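Local coordinates for probable molybdopterin-guanine dinucleotide biosynthesis protein A (Aquifex aeolicus, PDB 2E8B) that probably transfers the GMP moiety of GTP to the molybdenum-molybdopterin cofactor, yielding its guanine dinucleotide form with release of diphosphate, at residues E30-L33 against L34-K38; R45-E48 against T49-V53; A129-E132 against K133-L137; V172-E176 against E177-T181. All blocks are in the same frame, centred on the assembly; numbering follows the deposited sequence.

Interaction 1 (E30-L33 against L34-K38); sequences EDKL and LYEIK
Backbone bonds from E36 N to K32 O and from I37 N to L33 O, each 2.9 Å, set the first turns of a helix, and a weak one from Y35 N to D31 O starts them off. D31 occupies the N-cap position, yet its carboxylate makes no capping bond; its CB instead faces CE2 of Y35 at 4.0 Å. The Y35 ring meets this end of the helix with its edge: CD2 comes to 3.0 Å from D31 O, which lies near the ring plane, as does K32 CA. R27 makes a cation-pi contact with the same ring. One turn on, L33 and I37 lie side by side and point the same way, L33 CD1 resting 4.0 Å from I37 CG1. L33 swings its CG anti to the backbone N (chi1 -169°), which carries CD1 along the helix to meet both I37 and E36. E36 crosses L33 at about a right angle and brings OE1 to 3.5 Å from L33 CD1, while its other oxygen, OE2, is hydrogen-bonded to S25. A water donates to E30 O and accepts weakly from L34 N. This is the N-terminal start of the helix in a beta-alpha-beta unit of the GT-A-like nucleotidyltransferase fold, and it includes K32, a predicted GTP-binding residue.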
loop_
_atom_site.group_PDB
_atom_site.type_symbol
_atom_site.label_atom_id
_atom_site.label_comp_id
_atom_site.label_asym_id
_atom_site.label_seq_id
_atom_site.Cartn_x
_atom_site.Cartn_y
_atom_site.Cartn_z
ATOM N N GLU A 30 6.453 2.862 26.310
ATOM C CA GLU A 30 7.872 3.082 26.577
ATOM C C GLU A 30 8.799 2.797 25.401
ATOM O O GLU A 30 9.790 3.504 25.199
ATOM C CB GLU A 30 8.334 2.237 27.765
ATOM C CG GLU A 30 7.880 2.751 29.109
ATOM C CD GLU A 30 8.593 2.068 30.256
ATOM O OE1 GLU A 30 9.343 1.100 30.001
ATOM O OE2 GLU A 30 8.402 2.501 31.412
ATOM N N ASP A 31 8.487 1.757 24.633
ATOM C CA ASP A 31 9.319 1.377 23.496
ATOM C C ASP A 31 8.856 1.952 22.166
ATOM O O ASP A 31 9.280 1.480 21.110
ATOM C CB ASP A 31 9.374 -0.148 23.370
ATOM C CG ASP A 31 9.947 -0.819 24.601
ATOM O OD1 ASP A 31 11.103 -0.516 24.960
ATOM O OD2 ASP A 31 9.241 -1.653 25.206
ATOM N N LYS A 32 8.003 2.969 22.193
ATOM C CA LYS A 32 7.521 3.524 20.935
ATOM C C LYS A 32 8.641 4.054 20.039
ATOM O O LYS A 32 8.611 3.844 18.828
ATOM C CB LYS A 32 6.467 4.611 21.175
ATOM C CG LYS A 32 6.936 5.849 21.907
ATOM C CD LYS A 32 5.793 6.854 21.991
ATOM C CE LYS A 32 6.117 8.010 22.920
ATOM N NZ LYS A 32 5.022 9.020 22.963
ATOM N N LEU A 33 9.640 4.718 20.617
ATOM C CA LEU A 33 10.727 5.243 19.792
ATOM C C LEU A 33 11.443 4.147 18.995
ATOM O O LEU A 33 11.786 4.353 17.825
ATOM C CB LEU A 33 11.738 6.016 20.644
ATOM C CG LEU A 33 12.764 6.816 19.831
ATOM C CD1 LEU A 33 12.048 7.826 18.940
ATOM C CD2 LEU A 33 13.728 7.528 20.774
ATOM N N LEU A 34 11.668 2.986 19.611
ATOM C CA LEU A 34 12.329 1.876 18.921
ATOM C C LEU A 34 11.565 1.507 17.655
ATOM O O LEU A 34 12.158 1.240 16.610
ATOM C CB LEU A 34 12.405 0.635 19.817
ATOM C CG LEU A 34 13.652 0.377 20.661
ATOM C CD1 LEU A 34 13.461 -0.926 21.427
ATOM C CD2 LEU A 34 14.883 0.289 19.765
ATOM N N TYR A 35 10.240 1.499 17.755
ATOM C CA TYR A 35 9.402 1.151 16.617
ATOM C C TYR A 35 9.361 2.254 15.564
ATOM O O TYR A 35 9.319 1.978 14.367
ATOM C CB TYR A 35 7.990 0.814 17.103
ATOM C CG TYR A 35 7.933 -0.495 17.859
ATOM C CD1 TYR A 35 7.909 -1.716 17.181
ATOM C CD2 TYR A 35 7.960 -0.518 19.251
ATOM C CE1 TYR A 35 7.915 -2.927 17.874
ATOM C CE2 TYR A 35 7.966 -1.721 19.953
ATOM C CZ TYR A 35 7.944 -2.921 19.260
ATOM O OH TYR A 35 7.957 -4.107 19.958
ATOM N N GLU A 36 9.388 3.504 16.010
ATOM C CA GLU A 36 9.349 4.625 15.082
ATOM C C GLU A 36 10.643 4.713 14.284
ATOM O O GLU A 36 10.621 4.993 13.088
ATOM C CB GLU A 36 9.108 5.929 15.843
ATOM C CG GLU A 36 7.812 5.912 16.639
ATOM C CD GLU A 36 7.633 7.138 17.505
ATOM O OE1 GLU A 36 8.592 7.511 18.211
ATOM O OE2 GLU A 36 6.526 7.720 17.490
ATOM N N ILE A 37 11.768 4.475 14.949
ATOM C CA ILE A 37 13.062 4.533 14.280
ATOM C C ILE A 37 13.216 3.360 13.323
ATOM O O ILE A 37 13.626 3.532 12.174
ATOM C CB ILE A 37 14.209 4.540 15.309
ATOM C CG1 ILE A 37 14.109 5.807 16.163
ATOM C CG2 ILE A 37 15.561 4.463 14.604
ATOM C CD1 ILE A 37 14.066 7.096 15.364
ATOM N N LYS A 38 12.874 2.167 13.800
ATOM C CA LYS A 38 12.950 0.970 12.979
ATOM C C LYS A 38 11.992 1.140 11.802
ATOM O O LYS A 38 12.278 0.707 10.683
ATOM C CB LYS A 38 12.552 -0.252 13.812
ATOM C CG LYS A 38 12.610 -1.592 13.084
ATOM C CD LYS A 38 14.030 -1.992 12.708
ATOM C CE LYS A 38 14.484 -1.310 11.430
ATOM N NZ LYS A 38 13.581 -1.637 10.296
HETATM O O HOH W 1 11.862 3.271 22.972
#

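Interaction 2 (R45-E48 against T49-V53)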
loop_
_atom_site.group_PDB
_atom_site.type_symbol
_atom_site.label_atom_id
_atom_site.label_comp_id
_atom_site.label_asym_id
_atom_site.label_seq_id
_atom_site.Cartn_x
_atom_site.Cartn_y
_atom_site.Cartn_z
ATOM N N ARG A 45 12.935 0.316 2.987
ATOM C CA ARG A 45 13.068 -0.967 2.313
ATOM C C ARG A 45 11.882 -1.255 1.398
ATOM O O ARG A 45 12.056 -1.757 0.284
ATOM C CB ARG A 45 13.214 -2.099 3.331
ATOM C CG ARG A 45 14.490 -2.033 4.161
ATOM C CD ARG A 45 14.891 -3.415 4.664
ATOM N NE ARG A 45 13.954 -3.963 5.641
ATOM C CZ ARG A 45 13.891 -3.587 6.916
ATOM N NH1 ARG A 45 14.716 -2.656 7.382
ATOM N NH2 ARG A 45 13.003 -4.144 7.729
ATOM N N VAL A 46 10.676 -0.942 1.863
ATOM C CA VAL A 46 9.481 -1.179 1.062
ATOM C C VAL A 46 9.544 -0.340 -0.207
ATOM O O VAL A 46 9.181 -0.803 -1.287
ATOM C CB VAL A 46 8.196 -0.816 1.836
ATOM C CG1 VAL A 46 6.985 -0.917 0.920
ATOM C CG2 VAL A 46 8.027 -1.751 3.024
ATOM N N TYR A 47 10.007 0.898 -0.062
ATOM C CA TYR A 47 10.123 1.816 -1.184
ATOM C C TYR A 47 11.107 1.291 -2.223
ATOM O O TYR A 47 10.821 1.296 -3.421
ATOM C CB TYR A 47 10.577 3.191 -0.684
ATOM C CG TYR A 47 10.851 4.175 -1.792
ATOM C CD1 TYR A 47 9.843 4.560 -2.674
ATOM C CD2 TYR A 47 12.124 4.711 -1.970
ATOM C CE1 TYR A 47 10.100 5.453 -3.708
ATOM C CE2 TYR A 47 12.391 5.603 -2.998
ATOM C CZ TYR A 47 11.376 5.970 -3.864
ATOM O OH TYR A 47 11.633 6.865 -4.875
ATOM N N GLU A 48 12.263 0.832 -1.760
ATOM C CA GLU A 48 13.266 0.305 -2.671
ATOM C C GLU A 48 12.745 -0.954 -3.363
ATOM O O GLU A 48 12.981 -1.158 -4.549
ATOM C CB GLU A 48 14.561 0.020 -1.910
ATOM C CG GLU A 48 15.119 1.268 -1.241
ATOM C CD GLU A 48 16.521 1.082 -0.700
ATOM O OE1 GLU A 48 16.725 0.180 0.141
ATOM O OE2 GLU A 48 17.420 1.842 -1.117
ATOM N N THR A 49 12.024 -1.790 -2.625
ATOM C CA THR A 49 11.460 -2.999 -3.205
ATOM C C THR A 49 10.492 -2.610 -4.323
ATOM O O THR A 49 10.514 -3.185 -5.410
ATOM C CB THR A 49 10.705 -3.821 -2.147
ATOM O OG1 THR A 49 11.637 -4.298 -1.168
ATOM C CG2 THR A 49 10.003 -5.007 -2.792
ATOM N N ALA A 50 9.648 -1.621 -4.058
ATOM C CA ALA A 50 8.683 -1.165 -5.048
ATOM C C ALA A 50 9.395 -0.645 -6.298
ATOM O O ALA A 50 9.012 -0.963 -7.424
ATOM C CB ALA A 50 7.808 -0.073 -4.453
ATOM N N LYS A 51 10.437 0.155 -6.099
ATOM C CA LYS A 51 11.174 0.707 -7.231
ATOM C C LYS A 51 11.818 -0.368 -8.094
ATOM O O LYS A 51 12.099 -0.128 -9.268
ATOM C CB LYS A 51 12.245 1.691 -6.753
ATOM C CG LYS A 51 11.721 3.095 -6.472
ATOM C CD LYS A 51 11.770 4.026 -7.697
ATOM C CE LYS A 51 10.843 3.605 -8.840
ATOM N NZ LYS A 51 11.499 2.711 -9.830
ATOM N N SER A 52 12.054 -1.548 -7.528
ATOM C CA SER A 52 12.671 -2.626 -8.298
ATOM C C SER A 52 11.648 -3.282 -9.219
ATOM O O SER A 52 12.007 -4.024 -10.133
ATOM C CB SER A 52 13.291 -3.685 -7.372
ATOM O OG SER A 52 12.319 -4.491 -6.721
ATOM N N VAL A 53 10.377 -2.982 -8.986
ATOM C CA VAL A 53 9.292 -3.545 -9.783
ATOM C C VAL A 53 8.540 -2.537 -10.661
ATOM O O VAL A 53 8.128 -2.870 -11.776
ATOM C CB VAL A 53 8.255 -4.249 -8.869
ATOM C CG1 VAL A 53 7.030 -4.667 -9.676
ATOM C CG2 VAL A 53 8.890 -5.461 -8.208
#
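T49 grips the helix twice through one acceptor, R45 O. Its backbone N bonds there at 2.9 Å, and its hydroxyl OG1 donates to the same oxygen at 3.0 Å. The two donors arrive from opposite faces of the carbonyl plane, OG1 lying 37° out of it. With OG1 anti to the carbonyl carbon and beside the backbone N (chi1 -65°), the hydroxyl turns back along the helix, so a polar side chain spends its proton on the preceding turn and its rotation is fixed. Four residues apart, Y47 and K51 run side by side in the same direction. K51 lays its CG over one face of the Y47 ring in a CH-pi contact, 4.2 Å from the ring centroid and displaced toward the rim near CZ; K51 CD continues to 4.0 Å from Y47 OH. The lysine chain bends at each later torsion, and NZ ends in a hydrogen bond to F54 O. E48 takes part mainly through its backbone: E48 O receives a weak bond from S52 N. S52 OG donates to T49 O at 2.6 Å, and that oxygen also accepts from S52 N, so S52 bonds back to T49 through both its side chain and its backbone. The helix rests on parallel strands of the mixed sheet, with V46 against V19 and A50 against C17 of strand 16-22, while Y47, A50 and K51 reach strand 56-61 and V53 packs on L116 and L119 of helix 112-120.

Interaction 3 (A129-E132 against K133-L137)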
loop_
_atom_site.group_PDB
_atom_site.type_symbol
_atom_site.label_atom_id
_atom_site.label_comp_id
_atom_site.label_asym_id
_atom_site.label_seq_id
_atom_site.Cartn_x
_atom_site.Cartn_y
_atom_site.Cartn_z
ATOM N N ALA A 129 -3.552 -9.342 -1.480
ATOM C CA ALA A 129 -2.871 -10.493 -0.907
ATOM C C ALA A 129 -3.648 -11.101 0.256
ATOM O O ALA A 129 -4.231 -10.387 1.065
ATOM C CB ALA A 129 -1.473 -10.080 -0.442
ATOM N N LYS A 130 -3.639 -12.427 0.333
ATOM C CA LYS A 130 -4.340 -13.134 1.392
ATOM C C LYS A 130 -3.515 -14.261 2.000
ATOM O O LYS A 130 -3.121 -15.204 1.314
ATOM C CB LYS A 130 -5.664 -13.703 0.856
ATOM C CG LYS A 130 -6.455 -14.547 1.851
ATOM C CD LYS A 130 -6.960 -13.716 3.018
ATOM C CE LYS A 130 -7.760 -14.560 4.002
ATOM N NZ LYS A 130 -8.983 -15.153 3.387
ATOM N N THR A 131 -3.228 -14.130 3.291
ATOM C CA THR A 131 -2.513 -15.155 4.041
ATOM C C THR A 131 -3.599 -15.545 5.029
ATOM O O THR A 131 -4.726 -15.813 4.618
ATOM C CB THR A 131 -1.303 -14.587 4.809
ATOM O OG1 THR A 131 -1.740 -13.567 5.713
ATOM C CG2 THR A 131 -0.280 -14.010 3.850
ATOM N N GLU A 132 -3.280 -15.570 6.319
ATOM C CA GLU A 132 -4.290 -15.878 7.320
ATOM C C GLU A 132 -5.143 -14.621 7.414
ATOM O O GLU A 132 -6.325 -14.672 7.743
ATOM C CB GLU A 132 -3.638 -16.157 8.675
ATOM C CG GLU A 132 -2.878 -17.465 8.733
ATOM C CD GLU A 132 -3.791 -18.658 8.561
ATOM O OE1 GLU A 132 -4.758 -18.773 9.346
ATOM O OE2 GLU A 132 -3.547 -19.475 7.647
ATOM N N LYS A 133 -4.514 -13.494 7.097
ATOM C CA LYS A 133 -5.152 -12.186 7.129
ATOM C C LYS A 133 -5.353 -11.623 5.726
ATOM O O LYS A 133 -4.610 -11.956 4.804
ATOM C CB LYS A 133 -4.276 -11.216 7.930
ATOM C CG LYS A 133 -4.610 -9.745 7.729
ATOM C CD LYS A 133 -3.674 -8.848 8.524
ATOM C CE LYS A 133 -4.003 -7.386 8.289
ATOM N NZ LYS A 133 -3.240 -6.494 9.200
ATOM N N LEU A 134 -6.364 -10.774 5.570
ATOM C CA LEU A 134 -6.609 -10.140 4.280
ATOM C C LEU A 134 -5.762 -8.868 4.277
ATOM O O LEU A 134 -5.970 -7.971 5.098
ATOM C CB LEU A 134 -8.086 -9.772 4.125
ATOM C CG LEU A 134 -8.437 -9.093 2.798
ATOM C CD1 LEU A 134 -8.246 -10.086 1.655
ATOM C CD2 LEU A 134 -9.871 -8.583 2.832
ATOM N N HIS A 135 -4.796 -8.793 3.371
ATOM C CA HIS A 135 -3.945 -7.620 3.309
ATOM C C HIS A 135 -4.504 -6.573 2.370
ATOM O O HIS A 135 -4.129 -6.496 1.203
ATOM C CB HIS A 135 -2.537 -8.037 2.907
ATOM C CG HIS A 135 -1.932 -9.014 3.860
ATOM N ND1 HIS A 135 -2.083 -10.378 3.729
ATOM C CD2 HIS A 135 -1.270 -8.819 5.022
ATOM C CE1 HIS A 135 -1.543 -10.979 4.772
ATOM N NE2 HIS A 135 -1.043 -10.055 5.573
ATOM N N THR A 136 -5.409 -5.764 2.911
ATOM C CA THR A 136 -6.081 -4.713 2.166
ATOM C C THR A 136 -5.140 -3.703 1.540
ATOM O O THR A 136 -5.489 -3.054 0.551
ATOM C CB THR A 136 -7.051 -3.939 3.063
ATOM O OG1 THR A 136 -6.326 -3.370 4.158
ATOM C CG2 THR A 136 -8.134 -4.859 3.595
ATOM N N LEU A 137 -3.947 -3.569 2.109
ATOM C CA LEU A 137 -2.984 -2.608 1.584
ATOM C C LEU A 137 -1.809 -3.219 0.828
ATOM O O LEU A 137 -0.723 -2.636 0.784
ATOM C CB LEU A 137 -2.475 -1.706 2.711
ATOM C CG LEU A 137 -3.590 -0.985 3.485
ATOM C CD1 LEU A 137 -2.985 -0.103 4.578
ATOM C CD2 LEU A 137 -4.420 -0.143 2.526
#
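H135 N donates to A129 O at 2.9 Å across a tight hairpin, and the histidine ring turns its edge to the strand it faces. Its CB sits 4.1 Å from A129 CB and 3.4 Å from A129 O. With CG beside the backbone N and anti to the carbonyl carbon (chi1 -59°), the ring is directed toward the turn. CG remains near A129 O; ND1 then donates a weak bond to that oxygen at 3.4 Å, joining the straighter bond from H135 N. At the far end of the ring, CE1 borders the T131 side chain, which crosses the histidine at about a right angle; the modelled position of the T131 hydroxyl is doubtful. K133 CG lies over one ring face, offset toward the rim. An alanine in place of H135 would probably cost A129 O its weak second donor and open a gap beside T131 and L182. The turn is closed by T131 N, which bonds K133 O at 3.0 Å. On the other face of the sheet, K130 CD lies 3.4 Å from K133 O and 4.1 Å from L134 CD1; a bend at chi2 (66°) helps bring the lysine chain across the hairpin, and NZ goes on to a salt bridge with E171. The hairpin is part of the mixed sheet: strand 126-130 pairs in parallel with strand 170-173 and antiparallel with strand 140-142, while T136 and L137, where the chain turns a corner, meet helix 160-167.

Interaction 4 (V172-E176 against E177-T181)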
loop_
_atom_site.group_PDB
_atom_site.type_symbol
_atom_site.label_atom_id
_atom_site.label_comp_id
_atom_site.label_asym_id
_atom_site.label_seq_id
_atom_site.Cartn_x
_atom_site.Cartn_y
_atom_site.Cartn_z
ATOM N N VAL A 172 -5.680 -13.084 -3.512
ATOM C CA VAL A 172 -4.555 -13.749 -4.145
ATOM C C VAL A 172 -3.935 -14.536 -3.001
ATOM O O VAL A 172 -3.317 -13.960 -2.112
ATOM C CB VAL A 172 -3.535 -12.738 -4.711
ATOM C CG1 VAL A 172 -2.349 -13.482 -5.307
ATOM C CG2 VAL A 172 -4.188 -11.875 -5.773
ATOM N N GLU A 173 -4.159 -15.848 -2.994
ATOM C CA GLU A 173 -3.619 -16.704 -1.944
ATOM C C GLU A 173 -2.104 -16.698 -2.062
ATOM O O GLU A 173 -1.549 -17.167 -3.058
ATOM C CB GLU A 173 -4.143 -18.132 -2.092
ATOM C CG GLU A 173 -3.672 -19.074 -0.997
ATOM C CD GLU A 173 -4.132 -20.502 -1.224
ATOM O OE1 GLU A 173 -5.356 -20.727 -1.283
ATOM O OE2 GLU A 173 -3.267 -21.397 -1.345
ATOM N N ILE A 174 -1.437 -16.153 -1.053
ATOM C CA ILE A 174 0.015 -16.073 -1.077
ATOM C C ILE A 174 0.658 -17.427 -0.855
ATOM O O ILE A 174 0.313 -18.142 0.088
ATOM C CB ILE A 174 0.532 -15.081 -0.012
ATOM C CG1 ILE A 174 0.006 -13.677 -0.326
ATOM C CG2 ILE A 174 2.053 -15.088 0.028
ATOM C CD1 ILE A 174 0.373 -13.173 -1.719
ATOM N N PRO A 175 1.593 -17.808 -1.744
ATOM C CA PRO A 175 2.285 -19.091 -1.626
ATOM C C PRO A 175 2.928 -19.204 -0.254
ATOM O O PRO A 175 3.425 -18.219 0.292
ATOM C CB PRO A 175 3.319 -19.031 -2.741
ATOM C CG PRO A 175 2.619 -18.242 -3.803
ATOM C CD PRO A 175 1.964 -17.123 -2.996
ATOM N N GLU A 176 2.912 -20.413 0.294
ATOM C CA GLU A 176 3.473 -20.679 1.610
ATOM C C GLU A 176 4.816 -20.007 1.890
ATOM O O GLU A 176 4.991 -19.377 2.936
ATOM C CB GLU A 176 3.602 -22.194 1.816
ATOM C CG GLU A 176 4.408 -22.617 3.041
ATOM C CD GLU A 176 3.878 -22.050 4.344
ATOM O OE1 GLU A 176 2.697 -21.653 4.398
ATOM O OE2 GLU A 176 4.645 -22.018 5.329
ATOM N N GLU A 177 5.757 -20.118 0.958
ATOM C CA GLU A 177 7.073 -19.540 1.177
ATOM C C GLU A 177 7.170 -18.023 1.085
ATOM O O GLU A 177 8.243 -17.460 1.280
ATOM C CB GLU A 177 8.095 -20.210 0.253
ATOM C CG GLU A 177 8.307 -21.683 0.611
ATOM C CD GLU A 177 9.598 -22.254 0.058
ATOM O OE1 GLU A 177 10.641 -21.576 0.156
ATOM O OE2 GLU A 177 9.572 -23.391 -0.458
ATOM N N LEU A 178 6.050 -17.361 0.810
ATOM C CA LEU A 178 6.037 -15.905 0.724
ATOM C C LEU A 178 5.124 -15.303 1.783
ATOM O O LEU A 178 5.024 -14.086 1.906
ATOM C CB LEU A 178 5.567 -15.443 -0.661
ATOM C CG LEU A 178 6.526 -15.659 -1.832
ATOM C CD1 LEU A 178 5.905 -15.101 -3.104
ATOM C CD2 LEU A 178 7.853 -14.975 -1.543
ATOM N N ARG A 179 4.459 -16.150 2.561
ATOM C CA ARG A 179 3.550 -15.633 3.575
ATOM C C ARG A 179 4.243 -14.772 4.624
ATOM O O ARG A 179 3.679 -13.783 5.091
ATOM C CB ARG A 179 2.797 -16.786 4.238
ATOM C CG ARG A 179 1.707 -17.380 3.340
ATOM C CD ARG A 179 1.310 -18.778 3.769
ATOM N NE ARG A 179 0.784 -18.842 5.130
ATOM C CZ ARG A 179 -0.500 -18.721 5.450
ATOM N NH1 ARG A 179 -1.414 -18.527 4.510
ATOM N NH2 ARG A 179 -0.875 -18.813 6.719
ATOM N N TYR A 180 5.473 -15.128 4.978
ATOM C CA TYR A 180 6.202 -14.363 5.985
ATOM C C TYR A 180 6.526 -12.945 5.514
ATOM O O TYR A 180 6.780 -12.060 6.330
ATOM C CB TYR A 180 7.496 -15.097 6.367
ATOM C CG TYR A 180 8.639 -14.894 5.399
ATOM C CD1 TYR A 180 8.724 -15.636 4.224
ATOM C CD2 TYR A 180 9.635 -13.947 5.654
ATOM C CE1 TYR A 180 9.769 -15.441 3.323
ATOM C CE2 TYR A 180 10.683 -13.747 4.761
ATOM C CZ TYR A 180 10.744 -14.497 3.597
ATOM O OH TYR A 180 11.774 -14.311 2.706
ATOM N N THR A 181 6.499 -12.725 4.202
ATOM C CA THR A 181 6.818 -11.408 3.665
ATOM C C THR A 181 5.732 -10.384 3.971
ATOM O O THR A 181 5.907 -9.194 3.712
ATOM C CB THR A 181 7.031 -11.449 2.130
ATOM O OG1 THR A 181 5.790 -11.735 1.473
ATOM C CG2 THR A 181 8.057 -12.519 1.766
HETATM O O HOH W 2 -1.518 -17.815 2.029
#
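I174 keeps CG2 anti to its own N, with CG1 beside it (chi1 -62°), and L178 holds CG beside the backbone N (chi1 -71°); with these torsions the two side chains cross at about a right angle, I174 CG2 lying 3.6 Å from L178 CB. They sit in a turn leading from strand 170-173 into a 3-10 segment. L178 N bonds P175 O at 2.8 Å, and R179 N bonds E176 O more loosely at 3.3 Å, both donors lying well above the carbonyl planes. E176 and R179 form a salt bridge of charges only: E176 OE1 is 3.5 Å from R179 NE but well out of the guanidinium plane, with no N-H aimed at it. The two flat groups are 24° from parallel. A stronger partner for the arginine is E132, which takes NH2. A leucine in place of R179 would probably leave the carboxylates of E132 and E176 without their positive mate and disturb the water contact with the I174 carbonyl. Past the arginine, L178 O accepts from both T181 N and T181 OG1, the hydroxyl approaching in the carbonyl plane at 2.5 Å. The water at the guanidinium edge accepts from R179 NH1 at 2.6 Å and lies 2.7 Å from I174 O.

In the fold
Interactions 1 and 2 belong to one helix, 32-51, but to opposite ends of it. The first is a surface contact at the helix start; the second is partly buried, its apolar residues lying against the parallel strands. They meet where the like charges of K38 NZ and R45 NH1 come close. Interactions 3 and 4 instead share the mixed sheet through strands 126-130 and 170-173, their centres about 10 Å apart; interaction 3 is partly buried, interaction 4 a surface contact, and none of the four is fully core. K130 N probably bonds V172 O, and A129 packs on I174. Helical bonding with small side-chain additions marks the first pair; the second has a hairpin and a turn closed by backbone bonds, with the E132-R179 salt bridge joining them.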